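Local coordinates for Per a 4 allergen (PDB 3EBW), which is a major cockroach allergen recognised by IgE and, as a lipocalin-type beta barrel, probably carries a small hydrophobic ligand, at residues Cys4-Tyr18 against Phe96-Gly110. Residues are numbered along the deposited sequence; the frame is centred on the assembly and turned at random.
Sequences CQIGTSFTGLDMTKY and FMVGTDYQTYSIVAG. Unlike the reference sequence in segment 96-110: V98 (reference Ile).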
ATOM      1  N   CYS A   4       2.264  -5.178 -20.077  1.00 72.71           N
ATOM      2  CA  CYS A   4       2.890  -4.316 -19.068  1.00 66.65           C
ATOM      3  C   CYS A   4       3.921  -3.326 -19.612  1.00 64.20           C
ATOM      4  O   CYS A   4       5.054  -3.701 -19.892  1.00 63.48           O
ATOM      5  CB  CYS A   4       3.558  -5.184 -17.998  1.00 65.78           C
ATOM      6  SG  CYS A   4       4.232  -4.311 -16.547  1.00 61.15           S
ATOM      7  N   GLN A   5       3.540  -2.062 -19.747  1.00 57.82           N
ATOM      8  CA  GLN A   5       4.464  -1.047 -20.229  1.00 56.23           C
ATOM      9  C   GLN A   5       4.772  -0.057 -19.097  1.00 54.01           C
ATOM     10  O   GLN A   5       3.866   0.490 -18.474  1.00 54.45           O
ATOM     11  CB  GLN A   5       3.853  -0.290 -21.407  1.00 77.78           C
ATOM     12  CG  GLN A   5       3.085  -1.164 -22.366  1.00 80.47           C
ATOM     13  CD  GLN A   5       3.908  -2.335 -22.855  1.00 82.84           C
ATOM     14  OE1 GLN A   5       4.975  -2.160 -23.443  1.00 84.97           O
ATOM     15  NE2 GLN A   5       3.413  -3.539 -22.613  1.00 82.21           N
ATOM     16  N   ILE A   6       6.050   0.166 -18.827  1.00 46.58           N
ATOM     17  CA  ILE A   6       6.439   1.097 -17.781  1.00 44.89           C
ATOM     18  C   ILE A   6       7.582   1.943 -18.326  1.00 43.87           C
ATOM     19  O   ILE A   6       8.551   1.425 -18.918  1.00 44.10           O
ATOM     20  CB  ILE A   6       6.944   0.366 -16.491  1.00 52.40           C
ATOM     21  CG1 ILE A   6       5.803  -0.387 -15.810  1.00 51.86           C
ATOM     22  CG2 ILE A   6       7.533   1.357 -15.505  1.00 48.67           C
ATOM     23  CD1 ILE A   6       6.262  -1.175 -14.564  1.00 51.27           C
ATOM     24  N   GLY A   7       7.463   3.248 -18.127  1.00 44.98           N
ATOM     25  CA  GLY A   7       8.495   4.151 -18.571  1.00 43.99           C
ATOM     26  C   GLY A   7       9.804   3.728 -17.950  1.00 45.17           C
ATOM     27  O   GLY A   7       9.830   2.977 -16.986  1.00 46.62           O
ATOM     28  N   THR A   8      10.896   4.209 -18.526  1.00 65.76           N
ATOM     29  CA  THR A   8      12.249   3.921 -18.073  1.00 65.45           C
ATOM     30  C   THR A   8      13.098   4.531 -19.170  1.00 65.04           C
ATOM     31  O   THR A   8      12.703   4.540 -20.334  1.00 65.27           O
ATOM     32  CB  THR A   8      12.506   2.380 -17.916  1.00 55.27           C
ATOM     33  OG1 THR A   8      13.905   2.137 -17.738  1.00 54.67           O
ATOM     34  CG2 THR A   8      12.002   1.610 -19.117  1.00 53.24           C
ATOM     35  N   SER A   9      14.238   5.079 -18.790  1.00 54.32           N
ATOM     36  CA  SER A   9      15.123   5.723 -19.745  1.00 53.05           C
ATOM     37  C   SER A   9      16.505   5.177 -19.485  1.00 54.17           C
ATOM     38  O   SER A   9      17.513   5.859 -19.648  1.00 56.31           O
ATOM     39  CB  SER A   9      15.128   7.233 -19.518  1.00 42.61           C
ATOM     40  OG  SER A   9      15.847   7.559 -18.329  1.00 41.01           O
ATOM     41  N   PHE A  10      16.539   3.931 -19.051  1.00 60.17           N
ATOM     42  CA  PHE A  10      17.783   3.259 -18.732  1.00 58.18           C
ATOM     43  C   PHE A  10      18.166   2.509 -19.998  1.00 58.04           C
ATOM     44  O   PHE A  10      17.329   2.348 -20.890  1.00 58.39           O
ATOM     45  CB  PHE A  10      17.506   2.299 -17.571  1.00 44.60           C
ATOM     46  CG  PHE A  10      18.710   1.569 -17.063  1.00 42.24           C
ATOM     47  CD1 PHE A  10      19.644   2.207 -16.268  1.00 40.71           C
ATOM     48  CD2 PHE A  10      18.878   0.214 -17.336  1.00 41.37           C
ATOM     49  CE1 PHE A  10      20.731   1.513 -15.745  1.00 41.21           C
ATOM     50  CE2 PHE A  10      19.955  -0.489 -16.826  1.00 43.05           C
ATOM     51  CZ  PHE A  10      20.890   0.161 -16.020  1.00 42.83           C
ATOM     52  N   THR A  11      19.427   2.090 -20.090  1.00 42.45           N
ATOM     53  CA  THR A  11      19.914   1.312 -21.231  1.00 43.38           C
ATOM     54  C   THR A  11      21.237   0.704 -20.852  1.00 44.39           C
ATOM     55  O   THR A  11      21.832   1.082 -19.837  1.00 45.02           O
ATOM     56  CB  THR A  11      20.224   2.138 -22.466  1.00 62.26           C
ATOM     57  OG1 THR A  11      21.286   3.041 -22.142  1.00 60.45           O
ATOM     58  CG2 THR A  11      18.997   2.885 -22.966  1.00 60.82           C
ATOM     59  N   GLY A  12      21.703  -0.216 -21.697  1.00 55.32           N
ATOM     60  CA  GLY A  12      22.968  -0.884 -21.460  1.00 54.75           C
ATOM     61  C   GLY A  12      22.833  -1.922 -20.368  1.00 55.25           C
ATOM     62  O   GLY A  12      23.823  -2.307 -19.748  1.00 54.87           O
ATOM     63  N   LEU A  13      21.600  -2.373 -20.137  1.00 52.93           N
ATOM     64  CA  LEU A  13      21.323  -3.360 -19.110  1.00 51.04           C
ATOM     65  C   LEU A  13      22.123  -4.633 -19.386  1.00 52.38           C
ATOM     66  O   LEU A  13      22.133  -5.141 -20.491  1.00 52.74           O
ATOM     67  CB  LEU A  13      19.818  -3.665 -19.055  1.00 43.58           C
ATOM     68  CG  LEU A  13      19.403  -4.787 -18.089  1.00 40.48           C
ATOM     69  CD1 LEU A  13      19.821  -4.447 -16.663  1.00 38.90           C
ATOM     70  CD2 LEU A  13      17.916  -5.018 -18.207  1.00 40.11           C
ATOM     71  N   ASP A  14      22.794  -5.134 -18.362  1.00 52.87           N
ATOM     72  CA  ASP A  14      23.604  -6.335 -18.476  1.00 52.06           C
ATOM     73  C   ASP A  14      23.325  -7.243 -17.254  1.00 52.12           C
ATOM     74  O   ASP A  14      24.003  -7.172 -16.225  1.00 49.76           O
ATOM     75  CB  ASP A  14      25.084  -5.924 -18.564  1.00 42.21           C
ATOM     76  CG  ASP A  14      26.019  -7.104 -18.719  1.00 41.32           C
ATOM     77  OD1 ASP A  14      25.544  -8.212 -19.022  1.00 39.72           O
ATOM     78  OD2 ASP A  14      27.242  -6.930 -18.545  1.00 42.12           O
HETATM   79  N   MSE A  15      22.309  -8.094 -17.392  1.00 45.23           N
HETATM   80  CA  MSE A  15      21.902  -9.000 -16.328  1.00 47.23           C
HETATM   81  C   MSE A  15      23.035  -9.836 -15.788  1.00 48.01           C
HETATM   82  O   MSE A  15      22.881 -10.537 -14.809  1.00 48.26           O
HETATM   83  CB  MSE A  15      20.749  -9.895 -16.787  1.00 58.66           C
HETATM   84  CG  MSE A  15      19.438  -9.136 -16.947  1.00 60.50           C
HETATM   85 SE   MSE A  15      18.937  -8.115 -15.341  1.00 63.21          SE
HETATM   86  CE  MSE A  15      18.001  -9.552 -14.441  1.00 61.78           C
ATOM     87  N   THR A  16      24.190  -9.753 -16.416  1.00 56.88           N
ATOM     88  CA  THR A  16      25.318 -10.509 -15.937  1.00 59.40           C
ATOM     89  C   THR A  16      25.933  -9.696 -14.816  1.00 59.75           C
ATOM     90  O   THR A  16      26.452 -10.251 -13.861  1.00 60.19           O
ATOM     91  CB  THR A  16      26.329 -10.732 -17.053  1.00 67.39           C
ATOM     92  OG1 THR A  16      25.626 -11.119 -18.238  1.00 69.96           O
ATOM     93  CG2 THR A  16      27.288 -11.846 -16.679  1.00 67.38           C
ATOM     94  N   LYS A  17      25.864  -8.375 -14.936  1.00 84.35           N
ATOM     95  CA  LYS A  17      26.395  -7.480 -13.912  1.00 84.10           C
ATOM     96  C   LYS A  17      25.387  -7.335 -12.770  1.00 83.98           C
ATOM     97  O   LYS A  17      25.656  -6.674 -11.766  1.00 84.27           O
ATOM     98  CB  LYS A  17      26.675  -6.097 -14.501  1.00 73.86           C
ATOM     99  CG  LYS A  17      27.930  -5.984 -15.350  1.00 76.59           C
ATOM    100  CD  LYS A  17      28.089  -4.547 -15.833  1.00 77.44           C
ATOM    101  CE  LYS A  17      29.357  -4.321 -16.621  1.00 77.31           C
ATOM    102  NZ  LYS A  17      29.302  -2.977 -17.255  1.00 78.00           N
ATOM    103  N   TYR A  18      24.222  -7.950 -12.940  1.00 50.05           N
ATOM    104  CA  TYR A  18      23.163  -7.886 -11.946  1.00 49.33           C
ATOM    105  C   TYR A  18      23.253  -9.082 -11.026  1.00 48.79           C
ATOM    106  O   TYR A  18      22.459  -9.234 -10.109  1.00 48.67           O
ATOM    107  CB  TYR A  18      21.804  -7.887 -12.634  1.00 47.16           C
ATOM    108  CG  TYR A  18      20.719  -7.310 -11.766  1.00 46.75           C
ATOM    109  CD1 TYR A  18      20.653  -5.939 -11.525  1.00 46.31           C
ATOM    110  CD2 TYR A  18      19.781  -8.136 -11.150  1.00 46.51           C
ATOM    111  CE1 TYR A  18      19.689  -5.409 -10.695  1.00 44.55           C
ATOM    112  CE2 TYR A  18      18.819  -7.618 -10.321  1.00 44.70           C
ATOM    113  CZ  TYR A  18      18.773  -6.251 -10.089  1.00 45.44           C
ATOM    114  OH  TYR A  18      17.830  -5.738  -9.221  1.00 44.15           O
ATOM    115  N   PHE A  96      10.756  -4.104 -16.199  1.00 27.38           N
ATOM    116  CA  PHE A  96      11.537  -2.968 -16.701  1.00 25.56           C
ATOM    117  C   PHE A  96      12.610  -2.553 -15.721  1.00 24.97           C
ATOM    118  O   PHE A  96      12.333  -2.370 -14.571  1.00 24.99           O
ATOM    119  CB  PHE A  96      10.616  -1.784 -16.962  1.00 42.83           C
ATOM    120  CG  PHE A  96       9.608  -2.052 -18.018  1.00 42.49           C
ATOM    121  CD1 PHE A  96       9.747  -1.503 -19.286  1.00 41.98           C
ATOM    122  CD2 PHE A  96       8.556  -2.933 -17.780  1.00 43.47           C
ATOM    123  CE1 PHE A  96       8.852  -1.841 -20.298  1.00 43.26           C
ATOM    124  CE2 PHE A  96       7.664  -3.274 -18.783  1.00 40.79           C
ATOM    125  CZ  PHE A  96       7.810  -2.727 -20.044  1.00 43.14           C
HETATM  126  N   MSE A  97      13.841  -2.396 -16.180  1.00 45.79           N
HETATM  127  CA  MSE A  97      14.910  -1.986 -15.301  1.00 48.32           C
HETATM  128  C   MSE A  97      14.897  -0.479 -15.307  1.00 50.62           C
HETATM  129  O   MSE A  97      15.500   0.128 -16.168  1.00 52.36           O
HETATM  130  CB  MSE A  97      16.235  -2.471 -15.841  1.00 56.46           C
HETATM  131  CG  MSE A  97      17.393  -2.024 -15.021  1.00 60.54           C
HETATM  132 SE   MSE A  97      17.178  -2.631 -13.202  1.00 69.25          SE
HETATM  133  CE  MSE A  97      18.053  -4.362 -13.334  1.00 64.98           C
ATOM    134  N   VAL A  98      14.207   0.137 -14.356  1.00 61.98           N
ATOM    135  CA  VAL A  98      14.130   1.594 -14.296  1.00 62.11           C
ATOM    136  C   VAL A  98      15.452   2.309 -14.005  1.00 64.37           C
ATOM    137  O   VAL A  98      15.691   3.411 -14.510  1.00 64.27           O
ATOM    138  CB  VAL A  98      13.099   2.011 -13.257  1.00 51.11           C
ATOM    139  CG1 VAL A  98      13.066   3.529 -13.103  1.00 49.35           C
ATOM    140  CG2 VAL A  98      11.749   1.467 -13.664  1.00 48.62           C
ATOM    141  N   GLY A  99      16.311   1.692 -13.197  1.00 55.05           N
ATOM    142  CA  GLY A  99      17.583   2.311 -12.886  1.00 56.62           C
ATOM    143  C   GLY A  99      18.456   1.544 -11.912  1.00 59.34           C
ATOM    144  O   GLY A  99      17.995   1.097 -10.864  1.00 60.39           O
ATOM    145  N   THR A 100      19.732   1.389 -12.244  1.00 55.16           N
ATOM    146  CA  THR A 100      20.637   0.686 -11.351  1.00 56.34           C
ATOM    147  C   THR A 100      22.129   0.968 -11.592  1.00 57.47           C
ATOM    148  O   THR A 100      22.531   1.392 -12.671  1.00 58.28           O
ATOM    149  CB  THR A 100      20.416  -0.815 -11.435  1.00 59.24           C
ATOM    150  OG1 THR A 100      21.278  -1.454 -10.490  1.00 59.89           O
ATOM    151  CG2 THR A 100      20.743  -1.335 -12.842  1.00 59.76           C
ATOM    152  N   ASP A 101      22.945   0.736 -10.574  1.00 64.55           N
ATOM    153  CA  ASP A 101      24.375   0.934 -10.703  1.00 66.02           C
ATOM    154  C   ASP A 101      25.038  -0.413 -10.451  1.00 65.30           C
ATOM    155  O   ASP A 101      26.242  -0.502 -10.219  1.00 65.72           O
ATOM    156  CB  ASP A 101      24.871   1.972  -9.696  1.00 78.80           C
ATOM    157  CG  ASP A 101      24.906   1.447  -8.274  1.00 81.27           C
ATOM    158  OD1 ASP A 101      25.367   2.203  -7.397  1.00 82.68           O
ATOM    159  OD2 ASP A 101      24.486   0.298  -8.022  1.00 81.44           O
ATOM    160  N   TYR A 102      24.219  -1.457 -10.498  1.00 52.72           N
ATOM    161  CA  TYR A 102      24.645  -2.829 -10.286  1.00 53.51           C
ATOM    162  C   TYR A 102      25.367  -3.104  -8.993  1.00 55.48           C
ATOM    163  O   TYR A 102      25.872  -4.210  -8.822  1.00 56.62           O
ATOM    164  CB  TYR A 102      25.524  -3.351 -11.431  1.00 56.07           C
ATOM    165  CG  TYR A 102      24.888  -3.280 -12.795  1.00 53.65           C
ATOM    166  CD1 TYR A 102      24.990  -2.125 -13.563  1.00 52.87           C
ATOM    167  CD2 TYR A 102      24.168  -4.350 -13.312  1.00 51.58           C
ATOM    168  CE1 TYR A 102      24.393  -2.034 -14.808  1.00 51.81           C
ATOM    169  CE2 TYR A 102      23.569  -4.264 -14.561  1.00 51.79           C
ATOM    170  CZ  TYR A 102      23.686  -3.097 -15.296  1.00 50.83           C
ATOM    171  OH  TYR A 102      23.055  -2.946 -16.494  1.00 51.20           O
ATOM    172  N   GLN A 103      25.444  -2.138  -8.083  1.00 94.92           N
ATOM    173  CA  GLN A 103      26.109  -2.413  -6.815  1.00 97.91           C
ATOM    174  C   GLN A 103      25.907  -1.417  -5.686  1.00 98.58           C
ATOM    175  O   GLN A 103      26.868  -0.970  -5.078  1.00100.09           O
ATOM    176  CB  GLN A 103      27.608  -2.663  -7.045  1.00119.44           C
ATOM    177  CG  GLN A 103      27.939  -4.166  -7.080  1.00123.93           C
ATOM    178  CD  GLN A 103      29.352  -4.487  -7.527  1.00125.45           C
ATOM    179  OE1 GLN A 103      30.326  -4.071  -6.900  1.00126.01           O
ATOM    180  NE2 GLN A 103      29.468  -5.244  -8.614  1.00125.76           N
ATOM    181  N   THR A 104      24.648  -1.094  -5.396  1.00 83.44           N
ATOM    182  CA  THR A 104      24.293  -0.163  -4.325  1.00 81.64           C
ATOM    183  C   THR A 104      22.782   0.067  -4.267  1.00 81.57           C
ATOM    184  O   THR A 104      22.188   0.029  -3.195  1.00 82.48           O
ATOM    185  CB  THR A 104      24.999   1.207  -4.486  1.00 72.34           C
ATOM    186  OG1 THR A 104      25.300   1.718  -3.191  1.00 75.16           O
ATOM    187  CG2 THR A 104      24.109   2.226  -5.161  1.00 73.38           C
ATOM    188  N   TYR A 105      22.174   0.313  -5.427  1.00 69.03           N
ATOM    189  CA  TYR A 105      20.740   0.535  -5.541  1.00 65.61           C
ATOM    190  C   TYR A 105      20.261  -0.132  -6.831  1.00 62.28           C
ATOM    191  O   TYR A 105      21.046  -0.354  -7.742  1.00 61.99           O
ATOM    192  CB  TYR A 105      20.431   2.025  -5.581  1.00 75.12           C
ATOM    193  CG  TYR A 105      20.718   2.684  -6.902  1.00 79.23           C
ATOM    194  CD1 TYR A 105      22.022   2.969  -7.296  1.00 80.81           C
ATOM    195  CD2 TYR A 105      19.679   3.034  -7.759  1.00 80.75           C
ATOM    196  CE1 TYR A 105      22.288   3.591  -8.509  1.00 83.79           C
ATOM    197  CE2 TYR A 105      19.928   3.654  -8.975  1.00 83.67           C
ATOM    198  CZ  TYR A 105      21.236   3.932  -9.348  1.00 85.06           C
ATOM    199  OH  TYR A 105      21.482   4.541 -10.563  1.00 87.91           O
ATOM    200  N   SER A 106      18.975  -0.444  -6.911  1.00 49.11           N
ATOM    201  CA  SER A 106      18.433  -1.107  -8.080  1.00 44.15           C
ATOM    202  C   SER A 106      16.942  -0.925  -8.177  1.00 42.69           C
ATOM    203  O   SER A 106      16.212  -1.661  -7.521  1.00 44.83           O
ATOM    204  CB  SER A 106      18.710  -2.605  -7.995  1.00 41.79           C
ATOM    205  OG  SER A 106      17.694  -3.341  -8.667  1.00 36.00           O
ATOM    206  N   ILE A 107      16.457   0.009  -8.984  1.00 43.97           N
ATOM    207  CA  ILE A 107      15.011   0.145  -9.063  1.00 41.90           C
ATOM    208  C   ILE A 107      14.417  -0.563 -10.307  1.00 41.64           C
ATOM    209  O   ILE A 107      14.632  -0.165 -11.438  1.00 43.31           O
ATOM    210  CB  ILE A 107      14.544   1.686  -8.863  1.00 35.57           C
ATOM    211  CG1 ILE A 107      13.694   2.159 -10.014  1.00 33.28           C
ATOM    212  CG2 ILE A 107      15.735   2.631  -8.607  1.00 32.84           C
ATOM    213  CD1 ILE A 107      12.337   1.579 -10.020  1.00 38.22           C
ATOM    214  N   VAL A 108      13.700  -1.660 -10.046  1.00 41.43           N
ATOM    215  CA  VAL A 108      13.040  -2.510 -11.035  1.00 38.39           C
ATOM    216  C   VAL A 108      11.544  -2.276 -10.948  1.00 40.44           C
ATOM    217  O   VAL A 108      11.076  -1.809  -9.924  1.00 42.06           O
ATOM    218  CB  VAL A 108      13.301  -4.008 -10.737  1.00 33.46           C
ATOM    219  CG1 VAL A 108      12.232  -4.886 -11.377  1.00 32.68           C
ATOM    220  CG2 VAL A 108      14.624  -4.415 -11.280  1.00 32.53           C
ATOM    221  N   ALA A 109      10.787  -2.617 -11.990  1.00 40.44           N
ATOM    222  CA  ALA A 109       9.345  -2.398 -11.966  1.00 40.96           C
ATOM    223  C   ALA A 109       8.586  -3.256 -12.969  1.00 42.56           C
ATOM    224  O   ALA A 109       9.065  -3.509 -14.058  1.00 41.35           O
ATOM    225  CB  ALA A 109       9.037  -0.926 -12.210  1.00 32.35           C
ATOM    226  N   GLY A 110       7.390  -3.697 -12.587  1.00 43.68           N
ATOM    227  CA  GLY A 110       6.585  -4.522 -13.457  1.00 45.08           C
ATOM    228  C   GLY A 110       5.134  -4.368 -13.076  1.00 46.59           C
ATOM    229  O   GLY A 110       4.740  -3.370 -12.487  1.00 46.12           O
TER
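M97 lies between F10 and Y18 and carries the tight part of this contact. With CG anti to the backbone N (chi1 177°), the selenomethionine runs side by side with F10, its CG 3.5 Å from CE2 of that ring. Bends at chi2 and chi3 then carry its methyl CE to the Y18 ring, while the selenium lies obliquely to both rings. L13 crosses M97 at about a right angle, and its CD1 also approaches the hydroxyl of Y102.

Y102, in the loop joining strands 93-100 and 106-112, is the second centre. K17 CB packs on its CD2, T100 CG2 sits over the centre of one ring face, and Y102 OH accepts a hydrogen bond from the backbone N of D14 at 2.9 Å, somewhat bent at 145°. The loop is itself braced by an ST turn at T100, whose OG1 receives Y102 N and donates to Y105 O in the carbonyl plane, on a lone pair. Deeper in, the hydroxyl of Y18 meets S106 OG in the plane of its ring; the ring itself stacks on W22.

The solvent side lies at Q5 and G7, which barely touch the hairpin, and at K17, whose chain leads away beyond CB. Buried I6, by contrast, lays its CB over the face of F96, 4.1 Å from the ring centroid, and reaches A109 CB with CD1 at 3.6 Å. T8 OG1 donates to M97 O at 3.0 Å, approaching from above the carbonyl plane.

With no strand pairing between the two segments, attachment to this lipocalin-type barrel rests on side chains: the C4-C111 disulfide fastens one end, the Y18 and Y102 hydroxyl bonds the other, and apolar contacts fill the span between.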